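Local coordinates for tyrosine-protein phosphatase YwqE (Bacillus subtilis, PDB 3QY7) that removes the phosphate from phosphotyrosine residues of proteins such as YwqD, YwqF and Ssb, as a manganese-dependent phosphatase, at residues D21-E24 against M25-A29; A228-L232 against R233-I237; K176-S179 against L180-V183. One frame throughout, in Å; residues are numbered along the deposited sequence.

Contact 1: residues D21-E24 against M25-A29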
loop_
_atom_site.group_PDB
_atom_site.type_symbol
_atom_site.label_atom_id
_atom_site.label_comp_id
_atom_site.label_asym_id
_atom_site.label_seq_id
_atom_site.Cartn_x
_atom_site.Cartn_y
_atom_site.Cartn_z
ATOM N N ASP A 21 2.588 -19.442 7.674
ATOM C CA ASP A 21 1.953 -18.137 7.960
ATOM C C ASP A 21 1.389 -17.552 6.671
ATOM O O ASP A 21 0.254 -17.045 6.657
ATOM C CB ASP A 21 2.945 -17.126 8.543
ATOM C CG ASP A 21 3.470 -17.525 9.892
ATOM O OD1 ASP A 21 2.740 -18.183 10.660
ATOM O OD2 ASP A 21 4.625 -17.172 10.177
ATOM N N SER A 22 2.174 -17.615 5.597
ATOM C CA SER A 22 1.753 -17.046 4.309
ATOM C C SER A 22 0.414 -17.643 3.861
ATOM O O SER A 22 -0.492 -16.925 3.404
ATOM C CB SER A 22 2.809 -17.282 3.213
ATOM O OG SER A 22 4.091 -16.777 3.557
ATOM N N ILE A 23 0.305 -18.960 4.002
ATOM C CA ILE A 23 -0.886 -19.703 3.619
ATOM C C ILE A 23 -2.096 -19.309 4.475
ATOM O O ILE A 23 -3.210 -19.157 3.958
ATOM C CB ILE A 23 -0.622 -21.221 3.708
ATOM C CG1 ILE A 23 0.373 -21.654 2.627
ATOM C CG2 ILE A 23 -1.925 -22.017 3.590
ATOM C CD1 ILE A 23 0.909 -23.027 2.901
ATOM N N GLU A 24 -1.881 -19.126 5.780
ATOM C CA GLU A 24 -2.972 -18.665 6.657
ATOM C C GLU A 24 -3.446 -17.267 6.281
ATOM O O GLU A 24 -4.654 -16.982 6.288
ATOM C CB GLU A 24 -2.567 -18.716 8.127
ATOM C CG GLU A 24 -2.275 -20.119 8.630
ATOM C CD GLU A 24 -3.444 -21.058 8.418
ATOM O OE1 GLU A 24 -4.487 -20.859 9.078
ATOM O OE2 GLU A 24 -3.327 -21.976 7.576
ATOM N N MET A 25 -2.494 -16.401 5.942
ATOM C CA MET A 25 -2.842 -15.061 5.494
ATOM C C MET A 25 -3.610 -15.124 4.189
ATOM O O MET A 25 -4.589 -14.399 4.014
ATOM C CB MET A 25 -1.593 -14.180 5.349
ATOM C CG MET A 25 -0.928 -13.876 6.690
ATOM S SD MET A 25 0.674 -13.051 6.516
ATOM C CE MET A 25 0.209 -11.435 5.892
ATOM N N ALA A 26 -3.169 -15.991 3.273
ATOM C CA ALA A 26 -3.871 -16.140 2.006
ATOM C C ALA A 26 -5.336 -16.583 2.190
ATOM O O ALA A 26 -6.234 -16.041 1.538
ATOM C CB ALA A 26 -3.134 -17.093 1.114
ATOM N N ARG A 27 -5.562 -17.545 3.090
ATOM C CA ARG A 27 -6.920 -18.019 3.353
ATOM C C ARG A 27 -7.782 -16.868 3.879
ATOM O O ARG A 27 -8.938 -16.707 3.466
ATOM C CB ARG A 27 -6.944 -19.205 4.327
ATOM C CG ARG A 27 -6.334 -20.474 3.777
ATOM C CD ARG A 27 -6.687 -21.701 4.612
ATOM N NE ARG A 27 -6.056 -22.897 4.051
ATOM C CZ ARG A 27 -5.055 -23.565 4.621
ATOM N NH1 ARG A 27 -4.566 -23.177 5.796
ATOM N NH2 ARG A 27 -4.544 -24.635 4.018
ATOM N N ALA A 28 -7.204 -16.051 4.756
ATOM C CA ALA A 28 -7.926 -14.900 5.309
ATOM C C ALA A 28 -8.251 -13.888 4.224
ATOM O O ALA A 28 -9.359 -13.343 4.183
ATOM C CB ALA A 28 -7.134 -14.252 6.398
ATOM N N ALA A 29 -7.278 -13.633 3.344
ATOM C CA ALA A 29 -7.470 -12.738 2.210
ATOM C C ALA A 29 -8.643 -13.185 1.353
ATOM O O ALA A 29 -9.500 -12.385 0.999
ATOM C CB ALA A 29 -6.181 -12.637 1.365
#

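Contact 2: residues A228-L232 against R233-I237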
loop_
_atom_site.group_PDB
_atom_site.type_symbol
_atom_site.label_atom_id
_atom_site.label_comp_id
_atom_site.label_asym_id
_atom_site.label_seq_id
_atom_site.Cartn_x
_atom_site.Cartn_y
_atom_site.Cartn_z
ATOM N N ALA A 228 -7.409 0.087 -7.541
ATOM C CA ALA A 228 -6.468 -1.044 -7.495
ATOM C C ALA A 228 -6.480 -1.852 -8.800
ATOM O O ALA A 228 -5.433 -2.306 -9.251
ATOM C CB ALA A 228 -6.735 -1.944 -6.281
ATOM N N GLU A 229 -7.660 -1.996 -9.412
ATOM C CA GLU A 229 -7.786 -2.669 -10.715
ATOM C C GLU A 229 -7.099 -1.844 -11.799
ATOM O O GLU A 229 -6.400 -2.388 -12.670
ATOM C CB GLU A 229 -9.263 -2.908 -11.096
ATOM C CG GLU A 229 -10.051 -3.829 -10.184
ATOM C CD GLU A 229 -9.902 -5.330 -10.493
ATOM O OE1 GLU A 229 -10.503 -6.130 -9.746
ATOM O OE2 GLU A 229 -9.196 -5.717 -11.447
ATOM N N LEU A 230 -7.285 -0.522 -11.755
ATOM C CA LEU A 230 -6.600 0.348 -12.706
ATOM C C LEU A 230 -5.094 0.265 -12.548
ATOM O O LEU A 230 -4.363 0.173 -13.536
ATOM C CB LEU A 230 -7.068 1.815 -12.586
ATOM C CG LEU A 230 -8.530 2.071 -12.946
ATOM C CD1 LEU A 230 -8.928 3.437 -12.435
ATOM C CD2 LEU A 230 -8.774 1.947 -14.461
ATOM N N LEU A 231 -4.627 0.288 -11.302
ATOM C CA LEU A 231 -3.207 0.131 -11.013
ATOM C C LEU A 231 -2.687 -1.192 -11.571
ATOM O O LEU A 231 -1.667 -1.223 -12.226
ATOM C CB LEU A 231 -2.955 0.223 -9.500
ATOM C CG LEU A 231 -1.538 -0.049 -9.019
ATOM C CD1 LEU A 231 -1.241 0.692 -7.710
ATOM C CD2 LEU A 231 -1.235 -1.538 -8.869
ATOM N N LEU A 232 -3.376 -2.280 -11.313
ATOM C CA LEU A 232 -2.915 -3.568 -11.767
ATOM C C LEU A 232 -2.661 -3.606 -13.252
ATOM O O LEU A 232 -1.681 -4.211 -13.666
ATOM C CB LEU A 232 -3.880 -4.677 -11.355
ATOM C CG LEU A 232 -3.284 -6.082 -11.464
ATOM C CD1 LEU A 232 -2.272 -6.235 -10.384
ATOM C CD2 LEU A 232 -4.307 -7.090 -11.248
ATOM N N ARG A 233 -3.554 -2.958 -14.012
ATOM C CA ARG A 233 -3.541 -2.877 -15.481
ATOM C C ARG A 233 -2.613 -1.777 -16.010
ATOM O O ARG A 233 -2.515 -1.583 -17.223
ATOM C CB ARG A 233 -4.951 -2.592 -16.023
ATOM C CG ARG A 233 -5.980 -3.705 -15.854
ATOM C CD ARG A 233 -7.371 -3.238 -16.287
ATOM N NE ARG A 233 -8.344 -4.335 -16.286
ATOM C CZ ARG A 233 -8.579 -5.140 -17.328
ATOM N NH1 ARG A 233 -7.929 -4.973 -18.472
ATOM N NH2 ARG A 233 -9.479 -6.107 -17.225
ATOM N N ASN A 234 -1.949 -1.073 -15.100
ATOM C CA ASN A 234 -1.066 0.052 -15.426
ATOM C C ASN A 234 -1.804 1.216 -16.093
ATOM O O ASN A 234 -1.237 1.962 -16.900
ATOM C CB ASN A 234 0.140 -0.402 -16.258
ATOM C CG ASN A 234 1.294 0.583 -16.192
ATOM O OD1 ASN A 234 1.495 1.268 -15.189
ATOM N ND2 ASN A 234 2.032 0.688 -17.281
ATOM N N GLN A 235 -3.075 1.352 -15.741
ATOM C CA GLN A 235 -3.910 2.467 -16.175
ATOM C C GLN A 235 -3.802 3.634 -15.204
ATOM O O GLN A 235 -3.264 3.497 -14.115
ATOM C CB GLN A 235 -5.381 2.038 -16.274
ATOM C CG GLN A 235 -5.671 1.030 -17.371
ATOM C CD GLN A 235 -5.205 1.508 -18.713
ATOM O OE1 GLN A 235 -4.184 1.046 -19.222
ATOM N NE2 GLN A 235 -5.936 2.453 -19.295
ATOM N N THR A 236 -4.334 4.776 -15.606
ATOM C CA THR A 236 -4.318 5.958 -14.766
ATOM C C THR A 236 -5.461 5.879 -13.757
ATOM O O THR A 236 -6.600 5.651 -14.144
ATOM C CB THR A 236 -4.430 7.218 -15.634
ATOM O OG1 THR A 236 -3.327 7.249 -16.552
ATOM C CG2 THR A 236 -4.412 8.487 -14.765
ATOM N N ILE A 237 -5.147 6.022 -12.461
ATOM C CA ILE A 237 -6.153 5.999 -11.398
ATOM C C ILE A 237 -7.082 7.212 -11.454
ATOM O O ILE A 237 -6.737 8.250 -12.052
ATOM C CB ILE A 237 -5.517 5.913 -9.987
ATOM C CG1 ILE A 237 -4.475 7.022 -9.781
ATOM C CG2 ILE A 237 -4.859 4.545 -9.778
ATOM C CD1 ILE A 237 -4.253 7.396 -8.308
#

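Contact 3: residues K176-S179 against L180-V183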
loop_
_atom_site.group_PDB
_atom_site.type_symbol
_atom_site.label_atom_id
_atom_site.label_comp_id
_atom_site.label_asym_id
_atom_site.label_seq_id
_atom_site.Cartn_x
_atom_site.Cartn_y
_atom_site.Cartn_z
ATOM N N LYS A 176 -8.590 5.959 13.277
ATOM C CA LYS A 176 -9.824 5.926 12.447
ATOM C C LYS A 176 -10.389 7.312 12.107
ATOM O O LYS A 176 -10.744 7.611 10.962
ATOM C CB LYS A 176 -10.936 5.087 13.104
ATOM C CG LYS A 176 -12.236 5.064 12.300
ATOM C CD LYS A 176 -13.287 4.157 12.935
ATOM C CE LYS A 176 -14.606 4.324 12.224
ATOM N NZ LYS A 176 -15.662 3.429 12.770
ATOM N N ALA A 177 -10.514 8.149 13.128
ATOM C CA ALA A 177 -11.009 9.497 12.963
ATOM C C ALA A 177 -10.177 10.304 11.953
ATOM O O ALA A 177 -10.732 10.984 11.088
ATOM C CB ALA A 177 -11.021 10.194 14.324
ATOM N N PHE A 178 -8.853 10.194 12.067
ATOM C CA PHE A 178 -7.950 10.910 11.165
ATOM C C PHE A 178 -8.078 10.410 9.720
ATOM O O PHE A 178 -8.078 11.198 8.771
ATOM C CB PHE A 178 -6.508 10.825 11.652
ATOM C CG PHE A 178 -5.545 11.631 10.821
ATOM C CD1 PHE A 178 -5.779 12.983 10.569
ATOM C CD2 PHE A 178 -4.409 11.044 10.299
ATOM C CE1 PHE A 178 -4.896 13.732 9.798
ATOM C CE2 PHE A 178 -3.511 11.797 9.529
ATOM C CZ PHE A 178 -3.761 13.128 9.277
ATOM N N SER A 179 -8.225 9.102 9.573
ATOM C CA SER A 179 -8.274 8.474 8.259
ATOM C C SER A 179 -9.482 8.941 7.467
ATOM O O SER A 179 -9.401 9.189 6.260
ATOM C CB SER A 179 -8.311 6.951 8.415
ATOM O OG SER A 179 -7.189 6.462 9.112
ATOM N N LEU A 180 -10.620 9.053 8.149
ATOM C CA LEU A 180 -11.838 9.547 7.535
ATOM C C LEU A 180 -11.694 10.994 7.045
ATOM O O LEU A 180 -12.244 11.349 6.010
ATOM C CB LEU A 180 -13.013 9.414 8.510
ATOM C CG LEU A 180 -13.533 7.986 8.703
ATOM C CD1 LEU A 180 -14.533 7.987 9.851
ATOM C CD2 LEU A 180 -14.199 7.485 7.418
ATOM N N ARG A 181 -10.946 11.802 7.798
ATOM C CA ARG A 181 -10.609 13.169 7.387
ATOM C C ARG A 181 -9.854 13.177 6.063
ATOM O O ARG A 181 -10.225 13.917 5.149
ATOM C CB ARG A 181 -9.825 13.905 8.486
ATOM C CG ARG A 181 -10.707 14.295 9.677
ATOM C CD ARG A 181 -9.893 14.711 10.885
ATOM N NE ARG A 181 -9.118 15.930 10.663
ATOM C CZ ARG A 181 -8.017 16.244 11.341
ATOM N NH1 ARG A 181 -7.550 15.431 12.281
ATOM N NH2 ARG A 181 -7.374 17.370 11.079
ATOM N N LEU A 182 -8.831 12.331 5.955
ATOM C CA LEU A 182 -8.025 12.239 4.719
ATOM C C LEU A 182 -8.852 11.760 3.524
ATOM O O LEU A 182 -8.741 12.300 2.415
ATOM C CB LEU A 182 -6.802 11.339 4.941
ATOM C CG LEU A 182 -5.793 11.735 6.034
ATOM C CD1 LEU A 182 -4.561 10.828 6.091
ATOM C CD2 LEU A 182 -5.397 13.225 5.897
ATOM N N VAL A 183 -9.692 10.750 3.750
ATOM C CA VAL A 183 -10.561 10.248 2.686
ATOM C C VAL A 183 -11.530 11.331 2.186
ATOM O O VAL A 183 -11.682 11.526 0.986
ATOM C CB VAL A 183 -11.357 8.969 3.090
ATOM C CG1 VAL A 183 -12.319 8.596 1.974
ATOM C CG2 VAL A 183 -10.396 7.779 3.381
#

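Contact 1: residues D21-E24 against M25-A29
Asp-21 takes part through its backbone: its carbonyl O accepts the N-H of Met-25 at 2.9 Å, and the CG of Met-25 lies against the same oxygen at 3.4 Å. Ser-22 repeats the bond one residue on, from Ala-26 N to Ser-22 O, and the methyl of Ala-26 rests beside that oxygen; the hydroxyl of Ser-22 is hydrogen-bonded to Ile-8 O. These are i to i+4 bonds of the helix 19-31, the connection between the parallel strands 2-3 and 36-38 in a beta-alpha-beta unit of the TIM-barrel-like fold of this PHP-type phosphatase. Ile-23 receives Arg-27 N on its carbonyl, while its CG2 branch, anti to the backbone N, lies under one face of the Arg-27 guanidinium, 3.6 Å from CZ and toward the rim of the group. Glu-24 comes to the edge of the same guanidinium. Its chain, bent at CB-CG (chi2 -56°), carries OE2 to 2.5 Å from Arg-27 NH1, a short salt bridge made by one carboxylate oxygen, with the two planes 63° apart. Glu-24 O bonds Ala-28 N, and Arg-27 NH2 has a second, long and weak ion pair with Glu-69.

Contact 2: residues A228-L232 against R233-I237
Arg-233 and Gln-235 meet the helix end with their aliphatic parts, CG of Arg-233 3.5 Å from Glu-229 O and CB of Gln-235 at the same distance from Leu-230 O; neither the guanidinium nor the amide stacks on a face here. The Glu-229 carboxylate stays apart from the guanidinium, OE2 being 5.1 Å from Arg-233 NE, too far for a salt bridge, though the opposite charges may attract weakly. The motif is a Schellman C-cap closing the helix 219-232. Asn-234 takes a positive phi of 63° and turns the chain back, so that Gln-235 N bonds Leu-230 O at 2.8 Å, six residues being spanned, and Asn-234 N bonds Leu-231 O from well above the carbonyl plane. Arg-233 N still makes the ordinary helical bond to Glu-229 O. The amide oxygen of Asn-234 is held by the backbone N of Lys-103, and the hydroxyl of Tyr-104 meets Gln-235 O and Ile-237 N, which ties the departing chain to the start of strand 104-108. Leu-230 packs against the departing chain. With CG anti to the carbonyl carbon (chi1 -65°), its methyls face the outgoing residues: CD2 packs on Gln-235 CB, the side chains crossing at about a right angle, and CD1 comes to 3.6 Å from Thr-236 O. That same CD1 lies 3.9 Å from Ile-237 CA.

Contact 3: residues K176-S179 against L180-V183
Four successive i to i+4 bonds link 176-179 to 180-183, the one from Arg-181 N to Ala-177 O being weak at 3.4 Å and the one from Val-183 N to Ser-179 O firmer at 3.0 Å. They run through about two turns of helix 173-184, which lies between strands 159-163 and 190-192 along the chain of the TIM-barrel-like fold. Phe-178 is the centre of the side-chain contact. With CG anti to the backbone N (chi1 -176°), its ring reaches along the helix, over Leu-182 and beside Arg-181. Leu-182 makes a CH-pi contact: its CG lies 4.2 Å from the ring centroid, only 16° off the normal, while CD1 approaches CE2 and CD2 approaches CZ, so both methyls underlie one side of the ring. Arg-181 arrives instead at the ring edge. Its chain, bent at CG-CD, brings NH1 to 3.5 Å from Phe-178 CD1 near the ring plane, with the guanidinium turned 66° from the ring, so the aromatic edge lies over a guanidinium face. Arg-181 NH2 makes a weak hydrogen bond to Lys-246 O. Phe-178 also touches Ile-143 and Arg-144 of helix 141-145. On another side of the helix Leu-180 packs on Phe-216 of helix 205-216, and Ser-179 OG bonds the carbonyl of Leu-175. Val-183 closes the second segment, its CG2 resting 3.4 Å from Ser-179 O.

Along the chain the order is contact 1, contact 3, contact 2, each local to one helix or its end: 19-31, 173-184 and 219-232. None touches another. The centres of contacts 1 and 2 and of contacts 2 and 3 are about 24 Å apart, those of contacts 1 and 3 about 28 Å. Contact 1 belongs with the parallel sheet 2-3, 36-38, 74-76, and the helix of contact 3 precedes strand 190-192 of the five-stranded parallel sheet. Contact 2 meets both, through Ile-2 and Phe-190, so the last helix spans the two sheets. The Met-25 side chain of contact 1 is about 10 Å from the magnesium ion and from an iron ion; none of the three contacts contains a metal ligand.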